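Local coordinates for protein probable zinc protease PqqL (Escherichia coli, PDB 6OFT) that is a probable periplasmic zinc metalloprotease of the M16 family, represented here by its first half, and is thought to cleave peptide bonds with one bound zinc ion, at residues M282-Q285 with L286-R290; D356-K359 with S360-T364; N368-D371 with Q372-E375; E400-Q403 with L404-L408. All blocks are in the same frame, centred on the assembly; numbering follows the deposited sequence.

Interaction 1: residues M282-Q285 with L286-R290; sequences MLVQ and LFNQR
The carbonyl oxygen of Met282 takes the backbone N of Leu286 at 2.8 Å, and the leucine side chain then folds back over the same oxygen. With CG of Leu286 anti to its own carbonyl carbon (chi1 -76°), the branch lies back along the helix, and Leu286 CD1 rests 3.4 Å from Met282 O. Three residues further along, Gln289 N meets Gln285 O, also at 2.8 Å, coming in nearly along the C=O axis. Between them Phe287 N bonds to Leu283 O and Asn288 N to Val284 O, the latter the straightest of the four at 169°.

Among the side chains, Val284 and Asn288 run alongside each other and point the same way, with Val284 CG1 4.0 Å from Asn288 ND2. The Asn288 amide comes up beside Val284 O, its CG 3.3 Å away, while its OD1 accepts the backbone N of Ala308 on the neighbouring strand and also lies in plane at the edge of the Phe287 ring. Gln285 has its CG anti to the backbone N (chi1 -175°), and the extended chain brings OE1 to a hydrogen bond with Arg362. Phe287 leads off to Phe322 and to helix 331-348, whereas Leu283 packs on helix 414-425. The i to i+4 ladder is that of a regular alpha-helix, here the long helix 271-296 in the part of the chain assigned to the inactive M16 domain.

Interaction 2: residues D356-K359 with S360-T364; sequences DDVK and STRLT
Ser360 OG and Ser360 N both donate to Asp356 O, so two donors of one residue grip a single carbonyl. The hydroxyl stands between the serine's backbone N and carbonyl carbon (chi1 72°), which sets OG 3.2 Å from Asp356 O. Thr361 takes the same rotamer, chi1 58°, and places OG1 2.8 Å from Asp357 O and 3.1 Å from Val358 O, two acceptors that compete for its one proton. The same torsion swings the methyl CG2 of Thr361 beside its backbone N, where it faces Asp357 OD1 at 3.8 Å as the two side chains cross obliquely.

On another side of the helix Val358 and Arg362 run together in one direction, Val358 CG1 touching Arg362 CD at 3.7 Å. The arginine starts out extended but bends at chi3 (81°), which carries the guanidinium to helix 271-296, where Ser281 OG is a further partner beside Gln285. Lys359 is fully extended beyond CG and brings NZ to the carbonyl oxygens of Trp409 and Ile412, while Leu363 lays CG 3.3 Å from Lys359 O. One turn on from the serine, Thr364 also doubles its grip, on Ser360 O, but from the other rotamer, its OG1 anti to its carbonyl carbon, with OG1 and N on opposite faces of the Ser360 carbonyl plane. Hydroxyls on the exposed side thus find acceptors in the helix's own carbonyls, whereas the long cationic chains carry their polar ends to neighbouring elements.

Interaction 3: residues N368-D371 with Q372-E375; sequences NAVD and QQAE. With PO4 (phosphate ion), chain D.
Two backbone bonds join Asn368-Asp371 to Gln372-Glu375 as helix 352-371 runs out. Gln372 N still makes the helical bond to Asn368 O at 2.9 Å, but Gln373 N reaches Val370 O, three residues back, in a weak bond of 3.4 Å. That shorter step agrees with the 3-10 geometry that follows Gln372, the first residue to leave helical angles.

Among the side chains, the amides of Asn368 and Gln372 meet with their planes 58° apart. Asn368 OD1 comes within 2.9 Å of Gln372 NE2, yet the angle is too poor for a hydrogen bond. A water spans the turn between backbone atoms, donating to Asp371 O at 2.7 Å and accepting from Ala374 N.

The phosphate ion, probably from the crystallisation liquor, accepts from Gln373 NE2 through O2 at 2.8 Å and 164°. Gln373 places CG between its backbone N and carbonyl carbon (chi1 72°) and then extends towards the ion. A leucine here would probably leave phosphate O2 without this donor. His25 ND1 and Arg376 NH2 also bond to the ion. Val370 packs on Pro398, Glu399 and Tyr402 of helix 398-408, and Gln373 joins it on Pro398, so the turn lies against that helix before the chain enters helix 378-391.

Interaction 4: residues E400-Q403 with L404-L408; sequences ETYQ and LSKRL
Thr401 O is gripped twice by Ser405: OG donates at 2.7 Å and the backbone N at 3.0 Å, from opposite faces of the carbonyl plane. The hydroxyl gets there with OG anti to the serine's carbonyl carbon (chi1 -59°). Leu404 N bonds to Glu400 O at 2.8 Å, Lys406 N to Tyr402 O, and Arg407 N to Gln403 O. These are the i to i+4 bonds of helix 398-408, whose beginning is tied by Ser397: its OG takes Glu400 N and its O takes Thr401 OG1. At the other end the Arg407 guanidinium forms a salt bridge to Glu271 of helix 271-296.

Farther out, Glu400 bends at chi2 (67°), so that its carboxylate passes across the Leu404 branch, OE1 3.2 Å from Leu404 CG. Replacing Glu400 by alanine removes the carboxylate and is likely to leave a gap beside the Leu404 branch. Tyr402 and Lys406 run side by side: Lys406 CG lies over one face of the ring, and Lys406 CE comes 3.3 Å from Tyr402 OH. The tyrosine also packs on Leu366 and Lys367 of helix 352-371, while Leu404 and Ser405 both press against Phe274.

In the fold
Helix 352-371 ties the set together. It carries interaction 2, and its last turn opens interaction 3, whose centre lies about 17 Å away. Interaction 1, on helix 271-296, meets interaction 2 through Gln285 OE1 and Arg362 NH1, a probable hydrogen bond of 2.8 Å, and through Leu286 against Val358. Helix 398-408 packs against helix 352-371 from Leu363 to Val370: Leu363 CD2 lies 3.7 Å from Lys406 CG, and Val370 CG2 touches Tyr402 CB, linking interaction 4 to both 2 and 3. Interactions 1 and 3 do not touch, their nearest atoms about 14 Å apart. All four lie away from the predicted zinc site of His54, His58 and Glu134; the phosphate, bound at interaction 3 by Gln373, is also held by His25 and Arg376.

Interaction 1: residues M282-Q285 with L286-R290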
ATOM      1  N   MET A 282      12.122  -7.422  10.863  1.00 26.72           N
ATOM      2  CA  MET A 282      13.500  -7.573  11.314  1.00 27.29           C
ATOM      3  C   MET A 282      14.284  -8.530  10.452  1.00 31.54           C
ATOM      4  O   MET A 282      15.431  -8.223  10.161  1.00 32.98           O
ATOM      5  CB  MET A 282      13.579  -7.931  12.786  1.00 29.60           C
ATOM      6  CG  MET A 282      13.481  -6.691  13.634  1.00 33.27           C
ATOM      7  SD  MET A 282      13.572  -7.052  15.364  1.00 37.33           S
ATOM      8  CE  MET A 282      13.032  -5.522  16.004  1.00 34.03           C
ATOM      9  N   LEU A 283      13.656  -9.637   9.979  1.00 27.40           N
ATOM     10  CA  LEU A 283      14.304 -10.593   9.068  1.00 26.93           C
ATOM     11  C   LEU A 283      14.706  -9.887   7.779  1.00 31.45           C
ATOM     12  O   LEU A 283      15.820 -10.083   7.298  1.00 31.06           O
ATOM     13  CB  LEU A 283      13.403 -11.798   8.763  1.00 26.49           C
ATOM     14  CG  LEU A 283      13.362 -12.927   9.799  1.00 30.67           C
ATOM     15  CD1 LEU A 283      12.381 -13.983   9.391  1.00 30.25           C
ATOM     16  CD2 LEU A 283      14.745 -13.576  10.010  1.00 31.70           C
ATOM     17  N   VAL A 284      13.807  -9.019   7.265  1.00 29.59           N
ATOM     18  CA  VAL A 284      13.975  -8.195   6.061  1.00 29.58           C
ATOM     19  C   VAL A 284      15.135  -7.215   6.293  1.00 35.20           C
ATOM     20  O   VAL A 284      16.075  -7.184   5.489  1.00 36.59           O
ATOM     21  CB  VAL A 284      12.620  -7.499   5.679  1.00 32.93           C
ATOM     22  CG1 VAL A 284      12.819  -6.228   4.855  1.00 33.13           C
ATOM     23  CG2 VAL A 284      11.681  -8.465   4.965  1.00 31.83           C
ATOM     24  N   GLN A 285      15.104  -6.473   7.418  1.00 30.76           N
ATOM     25  CA  GLN A 285      16.159  -5.518   7.749  1.00 30.74           C
ATOM     26  C   GLN A 285      17.529  -6.178   7.935  1.00 33.82           C
ATOM     27  O   GLN A 285      18.524  -5.640   7.452  1.00 34.89           O
ATOM     28  CB  GLN A 285      15.809  -4.666   8.981  1.00 32.18           C
ATOM     29  CG  GLN A 285      16.869  -3.572   9.244  1.00 41.98           C
ATOM     30  CD  GLN A 285      16.463  -2.522  10.243  1.00 55.06           C
ATOM     31  OE1 GLN A 285      15.298  -2.425  10.644  1.00 43.74           O
ATOM     32  NE2 GLN A 285      17.426  -1.700  10.656  1.00 45.84           N
ATOM     33  N   LEU A 286      17.583  -7.328   8.626  1.00 28.39           N
ATOM     34  CA  LEU A 286      18.838  -8.038   8.876  1.00 27.26           C
ATOM     35  C   LEU A 286      19.494  -8.483   7.565  1.00 31.29           C
ATOM     36  O   LEU A 286      20.707  -8.327   7.412  1.00 31.39           O
ATOM     37  CB  LEU A 286      18.614  -9.209   9.834  1.00 26.70           C
ATOM     38  CG  LEU A 286      18.442  -8.856  11.321  1.00 30.03           C
ATOM     39  CD1 LEU A 286      17.719  -9.960  12.044  1.00 29.14           C
ATOM     40  CD2 LEU A 286      19.782  -8.594  11.996  1.00 32.95           C
ATOM     41  N   PHE A 287      18.678  -8.963   6.595  1.00 27.20           N
ATOM     42  CA  PHE A 287      19.146  -9.352   5.266  1.00 27.17           C
ATOM     43  C   PHE A 287      19.794  -8.125   4.595  1.00 32.25           C
ATOM     44  O   PHE A 287      20.918  -8.218   4.112  1.00 30.98           O
ATOM     45  CB  PHE A 287      17.974  -9.868   4.408  1.00 28.08           C
ATOM     46  CG  PHE A 287      18.395 -10.318   3.028  1.00 29.22           C
ATOM     47  CD1 PHE A 287      18.501  -9.403   1.979  1.00 31.39           C
ATOM     48  CD2 PHE A 287      18.691 -11.652   2.775  1.00 30.36           C
ATOM     49  CE1 PHE A 287      18.881  -9.820   0.702  1.00 32.05           C
ATOM     50  CE2 PHE A 287      19.085 -12.065   1.498  1.00 32.70           C
ATOM     51  CZ  PHE A 287      19.173 -11.146   0.474  1.00 30.97           C
ATOM     52  N   ASN A 288      19.065  -6.984   4.580  1.00 32.06           N
ATOM     53  CA  ASN A 288      19.486  -5.695   4.015  1.00 32.83           C
ATOM     54  C   ASN A 288      20.791  -5.228   4.623  1.00 37.50           C
ATOM     55  O   ASN A 288      21.692  -4.825   3.889  1.00 37.19           O
ATOM     56  CB  ASN A 288      18.387  -4.628   4.213  1.00 30.50           C
ATOM     57  CG  ASN A 288      17.188  -4.870   3.338  1.00 44.26           C
ATOM     58  OD1 ASN A 288      17.266  -5.647   2.397  1.00 39.75           O
ATOM     59  ND2 ASN A 288      16.054  -4.215   3.616  1.00 26.36           N
ATOM     60  N   GLN A 289      20.875  -5.281   5.968  1.00 35.08           N
ATOM     61  CA  GLN A 289      22.039  -4.909   6.778  1.00 35.72           C
ATOM     62  C   GLN A 289      23.254  -5.728   6.333  1.00 40.20           C
ATOM     63  O   GLN A 289      24.243  -5.134   5.911  1.00 40.67           O
ATOM     64  CB  GLN A 289      21.723  -5.096   8.285  1.00 37.11           C
ATOM     65  CG  GLN A 289      22.881  -4.816   9.247  1.00 56.76           C
ATOM     66  CD  GLN A 289      22.435  -4.724  10.691  1.00 75.50           C
ATOM     67  OE1 GLN A 289      22.567  -5.671  11.475  1.00 66.82           O
ATOM     68  NE2 GLN A 289      21.915  -3.566  11.082  1.00 70.25           N
ATOM     69  N   ARG A 290      23.148  -7.077   6.331  1.00 36.14           N
ATOM     70  CA  ARG A 290      24.249  -7.952   5.920  1.00 35.51           C
ATOM     71  C   ARG A 290      24.732  -7.680   4.508  1.00 37.91           C
ATOM     72  O   ARG A 290      25.930  -7.512   4.325  1.00 37.74           O
ATOM     73  CB  ARG A 290      23.929  -9.438   6.118  1.00 35.21           C
ATOM     74  CG  ARG A 290      25.213 -10.230   6.330  1.00 43.64           C
ATOM     75  CD  ARG A 290      24.963 -11.684   6.578  1.00 42.15           C
ATOM     76  NE  ARG A 290      24.636 -11.948   7.975  1.00 35.19           N
ATOM     77  CZ  ARG A 290      24.313 -13.148   8.432  1.00 44.45           C
ATOM     78  NH1 ARG A 290      24.294 -14.193   7.617  1.00 33.19           N
ATOM     79  NH2 ARG A 290      24.010 -13.316   9.710  1.00 29.71           N
TER

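Interaction 2: residues D356-K359 with S360-T364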
ATOM      1  N   ASP A 356      20.896  -7.089  18.090  1.00 27.20           N
ATOM      2  CA  ASP A 356      21.043  -5.986  19.049  1.00 29.13           C
ATOM      3  C   ASP A 356      21.262  -4.649  18.345  1.00 33.90           C
ATOM      4  O   ASP A 356      20.739  -3.641  18.809  1.00 33.27           O
ATOM      5  CB  ASP A 356      22.184  -6.243  20.056  1.00 32.88           C
ATOM      6  CG  ASP A 356      21.869  -7.201  21.193  1.00 50.19           C
ATOM      7  OD1 ASP A 356      20.666  -7.434  21.465  1.00 52.41           O
ATOM      8  OD2 ASP A 356      22.824  -7.714  21.815  1.00 58.18           O
ATOM      9  N   ASP A 357      22.005  -4.636  17.223  1.00 31.84           N
ATOM     10  CA  ASP A 357      22.200  -3.405  16.450  1.00 31.90           C
ATOM     11  C   ASP A 357      20.916  -2.977  15.711  1.00 33.45           C
ATOM     12  O   ASP A 357      20.641  -1.791  15.648  1.00 34.00           O
ATOM     13  CB  ASP A 357      23.371  -3.527  15.474  1.00 34.48           C
ATOM     14  CG  ASP A 357      23.681  -2.228  14.744  1.00 48.62           C
ATOM     15  OD1 ASP A 357      24.090  -1.247  15.415  1.00 50.35           O
ATOM     16  OD2 ASP A 357      23.508  -2.189  13.511  1.00 56.45           O
ATOM     17  N   VAL A 358      20.141  -3.921  15.162  1.00 28.52           N
ATOM     18  CA  VAL A 358      18.875  -3.605  14.476  1.00 27.78           C
ATOM     19  C   VAL A 358      17.888  -2.963  15.475  1.00 31.19           C
ATOM     20  O   VAL A 358      17.375  -1.882  15.202  1.00 31.11           O
ATOM     21  CB  VAL A 358      18.305  -4.813  13.684  1.00 31.18           C
ATOM     22  CG1 VAL A 358      16.777  -4.746  13.536  1.00 30.58           C
ATOM     23  CG2 VAL A 358      18.958  -4.894  12.313  1.00 31.17           C
ATOM     24  N   LYS A 359      17.709  -3.585  16.661  1.00 27.57           N
ATOM     25  CA  LYS A 359      16.852  -3.092  17.734  1.00 26.65           C
ATOM     26  C   LYS A 359      17.260  -1.687  18.231  1.00 32.24           C
ATOM     27  O   LYS A 359      16.425  -0.780  18.206  1.00 32.40           O
ATOM     28  CB  LYS A 359      16.813  -4.084  18.897  1.00 27.59           C
ATOM     29  CG  LYS A 359      16.058  -5.372  18.579  1.00 28.40           C
ATOM     30  CD  LYS A 359      16.093  -6.273  19.783  1.00 28.60           C
ATOM     31  CE  LYS A 359      15.335  -7.551  19.559  1.00 25.94           C
ATOM     32  NZ  LYS A 359      15.359  -8.380  20.789  1.00 30.70           N
ATOM     33  N   SER A 360      18.527  -1.508  18.657  1.00 29.16           N
ATOM     34  CA  SER A 360      19.036  -0.224  19.154  1.00 30.97           C
ATOM     35  C   SER A 360      18.930   0.936  18.154  1.00 37.51           C
ATOM     36  O   SER A 360      18.600   2.047  18.577  1.00 39.27           O
ATOM     37  CB  SER A 360      20.468  -0.354  19.674  1.00 35.07           C
ATOM     38  OG  SER A 360      21.408  -0.538  18.630  1.00 43.28           O
ATOM     39  N   THR A 361      19.195   0.696  16.853  1.00 34.41           N
ATOM     40  CA  THR A 361      19.107   1.753  15.824  1.00 35.18           C
ATOM     41  C   THR A 361      17.655   2.120  15.492  1.00 39.10           C
ATOM     42  O   THR A 361      17.376   3.278  15.159  1.00 38.60           O
ATOM     43  CB  THR A 361      19.900   1.397  14.559  1.00 45.11           C
ATOM     44  OG1 THR A 361      19.421   0.160  14.035  1.00 47.01           O
ATOM     45  CG2 THR A 361      21.396   1.345  14.800  1.00 43.11           C
ATOM     46  N   ARG A 362      16.739   1.131  15.576  1.00 34.64           N
ATOM     47  CA  ARG A 362      15.306   1.331  15.358  1.00 33.45           C
ATOM     48  C   ARG A 362      14.719   2.081  16.548  1.00 34.95           C
ATOM     49  O   ARG A 362      13.971   3.030  16.342  1.00 34.45           O
ATOM     50  CB  ARG A 362      14.577  -0.002  15.122  1.00 32.15           C
ATOM     51  CG  ARG A 362      14.664  -0.502  13.697  1.00 37.74           C
ATOM     52  CD  ARG A 362      14.327  -1.971  13.605  1.00 44.52           C
ATOM     53  NE  ARG A 362      12.887  -2.198  13.595  1.00 51.60           N
ATOM     54  CZ  ARG A 362      12.224  -2.847  12.645  1.00 54.36           C
ATOM     55  NH1 ARG A 362      12.870  -3.362  11.602  1.00 38.08           N
ATOM     56  NH2 ARG A 362      10.914  -2.997  12.732  1.00 35.83           N
ATOM     57  N   LEU A 363      15.106   1.703  17.786  1.00 31.02           N
ATOM     58  CA  LEU A 363      14.646   2.393  18.989  1.00 30.82           C
ATOM     59  C   LEU A 363      15.145   3.839  19.040  1.00 34.12           C
ATOM     60  O   LEU A 363      14.407   4.705  19.502  1.00 31.59           O
ATOM     61  CB  LEU A 363      15.046   1.649  20.272  1.00 31.45           C
ATOM     62  CG  LEU A 363      14.326   0.320  20.550  1.00 36.13           C
ATOM     63  CD1 LEU A 363      15.016  -0.435  21.675  1.00 36.91           C
ATOM     64  CD2 LEU A 363      12.832   0.526  20.840  1.00 36.80           C
ATOM     65  N   THR A 364      16.388   4.098  18.565  1.00 32.14           N
ATOM     66  CA  THR A 364      16.955   5.459  18.500  1.00 32.99           C
ATOM     67  C   THR A 364      16.065   6.314  17.572  1.00 37.08           C
ATOM     68  O   THR A 364      15.703   7.437  17.935  1.00 36.30           O
ATOM     69  CB  THR A 364      18.427   5.426  18.034  1.00 37.25           C
ATOM     70  OG1 THR A 364      19.188   4.649  18.954  1.00 36.63           O
ATOM     71  CG2 THR A 364      19.039   6.824  17.904  1.00 34.68           C
TER

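Interaction 3: residues N368-D371 with Q372-E375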
ATOM      1  N   ASN A 368      13.525   9.442  18.560  1.00 30.45           N
ATOM      2  CA  ASN A 368      13.618  10.725  17.860  1.00 31.58           C
ATOM      3  C   ASN A 368      12.281  11.065  17.158  1.00 33.93           C
ATOM      4  O   ASN A 368      11.929  12.241  17.094  1.00 33.21           O
ATOM      5  CB  ASN A 368      14.795  10.744  16.877  1.00 36.23           C
ATOM      6  CG  ASN A 368      15.079  12.104  16.274  1.00 69.54           C
ATOM      7  OD1 ASN A 368      14.992  12.293  15.054  1.00 67.40           O
ATOM      8  ND2 ASN A 368      15.429  13.083  17.110  1.00 61.60           N
ATOM      9  N   ALA A 369      11.519  10.038  16.702  1.00 29.28           N
ATOM     10  CA  ALA A 369      10.198  10.219  16.075  1.00 28.78           C
ATOM     11  C   ALA A 369       9.198  10.779  17.092  1.00 32.13           C
ATOM     12  O   ALA A 369       8.331  11.551  16.710  1.00 33.43           O
ATOM     13  CB  ALA A 369       9.685   8.905  15.489  1.00 28.83           C
ATOM     14  N   VAL A 370       9.334  10.430  18.385  1.00 27.77           N
ATOM     15  CA  VAL A 370       8.469  10.980  19.435  1.00 27.28           C
ATOM     16  C   VAL A 370       8.807  12.470  19.601  1.00 33.78           C
ATOM     17  O   VAL A 370       7.905  13.302  19.612  1.00 33.97           O
ATOM     18  CB  VAL A 370       8.565  10.217  20.788  1.00 30.47           C
ATOM     19  CG1 VAL A 370       7.601  10.802  21.824  1.00 30.60           C
ATOM     20  CG2 VAL A 370       8.303   8.726  20.608  1.00 29.33           C
ATOM     21  N   ASP A 371      10.105  12.795  19.705  1.00 32.05           N
ATOM     22  CA  ASP A 371      10.603  14.159  19.887  1.00 32.68           C
ATOM     23  C   ASP A 371      10.242  15.089  18.732  1.00 34.85           C
ATOM     24  O   ASP A 371       9.936  16.261  18.964  1.00 33.95           O
ATOM     25  CB  ASP A 371      12.125  14.150  20.100  1.00 35.58           C
ATOM     26  CG  ASP A 371      12.602  13.418  21.348  1.00 54.02           C
ATOM     27  OD1 ASP A 371      11.780  13.227  22.285  1.00 55.60           O
ATOM     28  OD2 ASP A 371      13.803  13.047  21.396  1.00 61.16           O
ATOM     29  N   GLN A 372      10.277  14.567  17.498  1.00 30.87           N
ATOM     30  CA  GLN A 372       9.993  15.331  16.283  1.00 30.59           C
ATOM     31  C   GLN A 372       8.585  15.102  15.697  1.00 31.53           C
ATOM     32  O   GLN A 372       8.361  15.458  14.537  1.00 30.66           O
ATOM     33  CB  GLN A 372      11.071  15.035  15.216  1.00 32.31           C
ATOM     34  CG  GLN A 372      12.519  15.288  15.680  1.00 47.68           C
ATOM     35  CD  GLN A 372      13.560  15.072  14.599  1.00 74.63           C
ATOM     36  OE1 GLN A 372      14.628  15.697  14.613  1.00 76.96           O
ATOM     37  NE2 GLN A 372      13.298  14.178  13.645  1.00 61.96           N
ATOM     38  N   GLN A 373       7.633  14.548  16.481  1.00 26.86           N
ATOM     39  CA  GLN A 373       6.283  14.240  15.963  1.00 25.90           C
ATOM     40  C   GLN A 373       5.494  15.448  15.460  1.00 28.72           C
ATOM     41  O   GLN A 373       4.722  15.297  14.513  1.00 27.51           O
ATOM     42  CB  GLN A 373       5.431  13.409  16.933  1.00 27.19           C
ATOM     43  CG  GLN A 373       4.905  14.106  18.187  1.00 34.19           C
ATOM     44  CD  GLN A 373       3.914  13.169  18.841  1.00 45.67           C
ATOM     45  OE1 GLN A 373       4.297  12.188  19.454  1.00 30.50           O
ATOM     46  NE2 GLN A 373       2.610  13.406  18.675  1.00 41.83           N
ATOM     47  N   ALA A 374       5.712  16.637  16.032  1.00 25.80           N
ATOM     48  CA  ALA A 374       5.009  17.844  15.576  1.00 25.48           C
ATOM     49  C   ALA A 374       5.384  18.242  14.131  1.00 28.19           C
ATOM     50  O   ALA A 374       4.600  18.912  13.461  1.00 27.69           O
ATOM     51  CB  ALA A 374       5.268  19.000  16.537  1.00 26.50           C
ATOM     52  N   GLU A 375       6.547  17.773  13.647  1.00 24.92           N
ATOM     53  CA  GLU A 375       7.086  18.078  12.317  1.00 25.52           C
ATOM     54  C   GLU A 375       6.855  16.989  11.262  1.00 28.52           C
ATOM     55  O   GLU A 375       7.434  17.067  10.178  1.00 28.38           O
ATOM     56  CB  GLU A 375       8.589  18.434  12.411  1.00 27.87           C
ATOM     57  CG  GLU A 375       8.860  19.832  12.953  1.00 39.30           C
ATOM     58  CD  GLU A 375       8.537  20.061  14.416  1.00 67.84           C
ATOM     59  OE1 GLU A 375       8.822  19.163  15.243  1.00 67.55           O
ATOM     60  OE2 GLU A 375       7.988  21.141  14.734  1.00 68.70           O
TER
HETATM   61  P   PO4 D1002       0.921  16.567  16.563  1.00 41.27           P
HETATM   62  O1  PO4 D1002       1.089  15.779  15.249  1.00 38.42           O
HETATM   63  O2  PO4 D1002       1.880  15.917  17.667  1.00 42.84           O
HETATM   64  O3  PO4 D1002       1.296  18.113  16.378  1.00 40.19           O
HETATM   65  O4  PO4 D1002      -0.603  16.423  17.028  1.00 41.59           O
HETATM   66  O   HOH W   1       7.808  17.774  18.236  1.00 46.81           O

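Interaction 4: residues E400-Q403 with L404-L408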
ATOM      1  N   GLU A 400       3.393   5.381  21.774  1.00 20.12           N
ATOM      2  CA  GLU A 400       2.979   3.978  21.921  1.00 18.71           C
ATOM      3  C   GLU A 400       3.879   3.052  21.111  1.00 22.19           C
ATOM      4  O   GLU A 400       4.267   1.995  21.614  1.00 21.39           O
ATOM      5  CB  GLU A 400       1.503   3.776  21.536  1.00 19.04           C
ATOM      6  CG  GLU A 400       1.021   2.328  21.529  1.00 21.53           C
ATOM      7  CD  GLU A 400       0.947   1.557  22.839  1.00 34.04           C
ATOM      8  OE1 GLU A 400       0.482   0.396  22.812  1.00 35.42           O
ATOM      9  OE2 GLU A 400       1.351   2.097  23.891  1.00 32.81           O
ATOM     10  N   THR A 401       4.215   3.444  19.854  1.00 19.59           N
ATOM     11  CA  THR A 401       5.089   2.661  18.966  1.00 18.96           C
ATOM     12  C   THR A 401       6.443   2.444  19.648  1.00 24.00           C
ATOM     13  O   THR A 401       6.928   1.321  19.696  1.00 24.76           O
ATOM     14  CB  THR A 401       5.205   3.332  17.588  1.00 23.76           C
ATOM     15  OG1 THR A 401       3.896   3.503  17.052  1.00 25.63           O
ATOM     16  CG2 THR A 401       6.030   2.528  16.612  1.00 24.12           C
ATOM     17  N   TYR A 402       7.018   3.503  20.214  1.00 22.96           N
ATOM     18  CA  TYR A 402       8.290   3.443  20.936  1.00 24.31           C
ATOM     19  C   TYR A 402       8.246   2.518  22.180  1.00 29.80           C
ATOM     20  O   TYR A 402       9.121   1.654  22.327  1.00 29.57           O
ATOM     21  CB  TYR A 402       8.752   4.871  21.298  1.00 26.13           C
ATOM     22  CG  TYR A 402      10.050   4.912  22.075  1.00 30.47           C
ATOM     23  CD1 TYR A 402      11.227   4.405  21.531  1.00 32.49           C
ATOM     24  CD2 TYR A 402      10.106   5.477  23.346  1.00 32.73           C
ATOM     25  CE1 TYR A 402      12.424   4.435  22.243  1.00 34.37           C
ATOM     26  CE2 TYR A 402      11.299   5.515  24.068  1.00 35.13           C
ATOM     27  CZ  TYR A 402      12.455   4.988  23.512  1.00 42.40           C
ATOM     28  OH  TYR A 402      13.639   5.040  24.201  1.00 46.35           O
ATOM     29  N   GLN A 403       7.248   2.724  23.078  1.00 27.31           N
ATOM     30  CA  GLN A 403       7.042   1.932  24.302  1.00 26.57           C
ATOM     31  C   GLN A 403       6.768   0.448  23.975  1.00 29.31           C
ATOM     32  O   GLN A 403       7.393  -0.431  24.575  1.00 29.31           O
ATOM     33  CB  GLN A 403       5.891   2.508  25.145  1.00 27.79           C
ATOM     34  CG  GLN A 403       6.222   3.803  25.892  1.00 44.61           C
ATOM     35  CD  GLN A 403       5.102   4.293  26.808  1.00 71.80           C
ATOM     36  OE1 GLN A 403       5.350   4.912  27.851  1.00 70.35           O
ATOM     37  NE2 GLN A 403       3.845   4.053  26.443  1.00 65.00           N
ATOM     38  N   LEU A 404       5.878   0.171  22.996  1.00 25.37           N
ATOM     39  CA  LEU A 404       5.554  -1.198  22.563  1.00 25.31           C
ATOM     40  C   LEU A 404       6.775  -1.921  22.039  1.00 28.33           C
ATOM     41  O   LEU A 404       6.939  -3.094  22.341  1.00 26.73           O
ATOM     42  CB  LEU A 404       4.490  -1.223  21.452  1.00 25.66           C
ATOM     43  CG  LEU A 404       3.026  -1.256  21.828  1.00 31.41           C
ATOM     44  CD1 LEU A 404       2.165  -1.252  20.568  1.00 31.81           C
ATOM     45  CD2 LEU A 404       2.675  -2.470  22.710  1.00 32.91           C
ATOM     46  N   SER A 405       7.595  -1.243  21.206  1.00 25.45           N
ATOM     47  CA  SER A 405       8.822  -1.800  20.625  1.00 25.87           C
ATOM     48  C   SER A 405       9.826  -2.134  21.716  1.00 32.84           C
ATOM     49  O   SER A 405      10.331  -3.248  21.730  1.00 32.73           O
ATOM     50  CB  SER A 405       9.440  -0.833  19.622  1.00 27.40           C
ATOM     51  OG  SER A 405       8.526  -0.553  18.576  1.00 29.30           O
ATOM     52  N   LYS A 406      10.080  -1.189  22.658  1.00 32.48           N
ATOM     53  CA  LYS A 406      10.986  -1.370  23.799  1.00 32.90           C
ATOM     54  C   LYS A 406      10.602  -2.595  24.648  1.00 36.83           C
ATOM     55  O   LYS A 406      11.482  -3.299  25.146  1.00 37.95           O
ATOM     56  CB  LYS A 406      10.987  -0.119  24.692  1.00 35.88           C
ATOM     57  CG  LYS A 406      12.184   0.799  24.489  1.00 52.39           C
ATOM     58  CD  LYS A 406      12.954   1.006  25.779  1.00 64.97           C
ATOM     59  CE  LYS A 406      14.032   2.055  25.647  1.00 77.22           C
ATOM     60  NZ  LYS A 406      14.834   2.194  26.893  1.00 81.13           N
ATOM     61  N   ARG A 407       9.300  -2.836  24.820  1.00 31.46           N
ATOM     62  CA  ARG A 407       8.802  -3.944  25.629  1.00 30.98           C
ATOM     63  C   ARG A 407       8.592  -5.259  24.843  1.00 32.90           C
ATOM     64  O   ARG A 407       9.030  -6.301  25.302  1.00 32.35           O
ATOM     65  CB  ARG A 407       7.519  -3.525  26.357  1.00 30.19           C
ATOM     66  CG  ARG A 407       6.873  -4.640  27.180  1.00 40.19           C
ATOM     67  CD  ARG A 407       5.692  -4.143  27.975  1.00 43.80           C
ATOM     68  NE  ARG A 407       4.623  -3.644  27.114  1.00 43.30           N
ATOM     69  CZ  ARG A 407       3.596  -4.375  26.704  1.00 55.93           C
ATOM     70  NH1 ARG A 407       3.487  -5.647  27.074  1.00 41.24           N
ATOM     71  NH2 ARG A 407       2.667  -3.841  25.925  1.00 44.57           N
ATOM     72  N   LEU A 408       7.874  -5.228  23.718  1.00 28.52           N
ATOM     73  CA  LEU A 408       7.567  -6.451  22.968  1.00 27.65           C
ATOM     74  C   LEU A 408       8.747  -7.040  22.188  1.00 32.37           C
ATOM     75  O   LEU A 408       8.783  -8.263  22.005  1.00 31.53           O
ATOM     76  CB  LEU A 408       6.350  -6.274  22.049  1.00 26.67           C
ATOM     77  CG  LEU A 408       5.017  -5.975  22.763  1.00 30.76           C
ATOM     78  CD1 LEU A 408       3.907  -5.784  21.758  1.00 29.80           C
ATOM     79  CD2 LEU A 408       4.642  -7.083  23.771  1.00 30.29           C
TER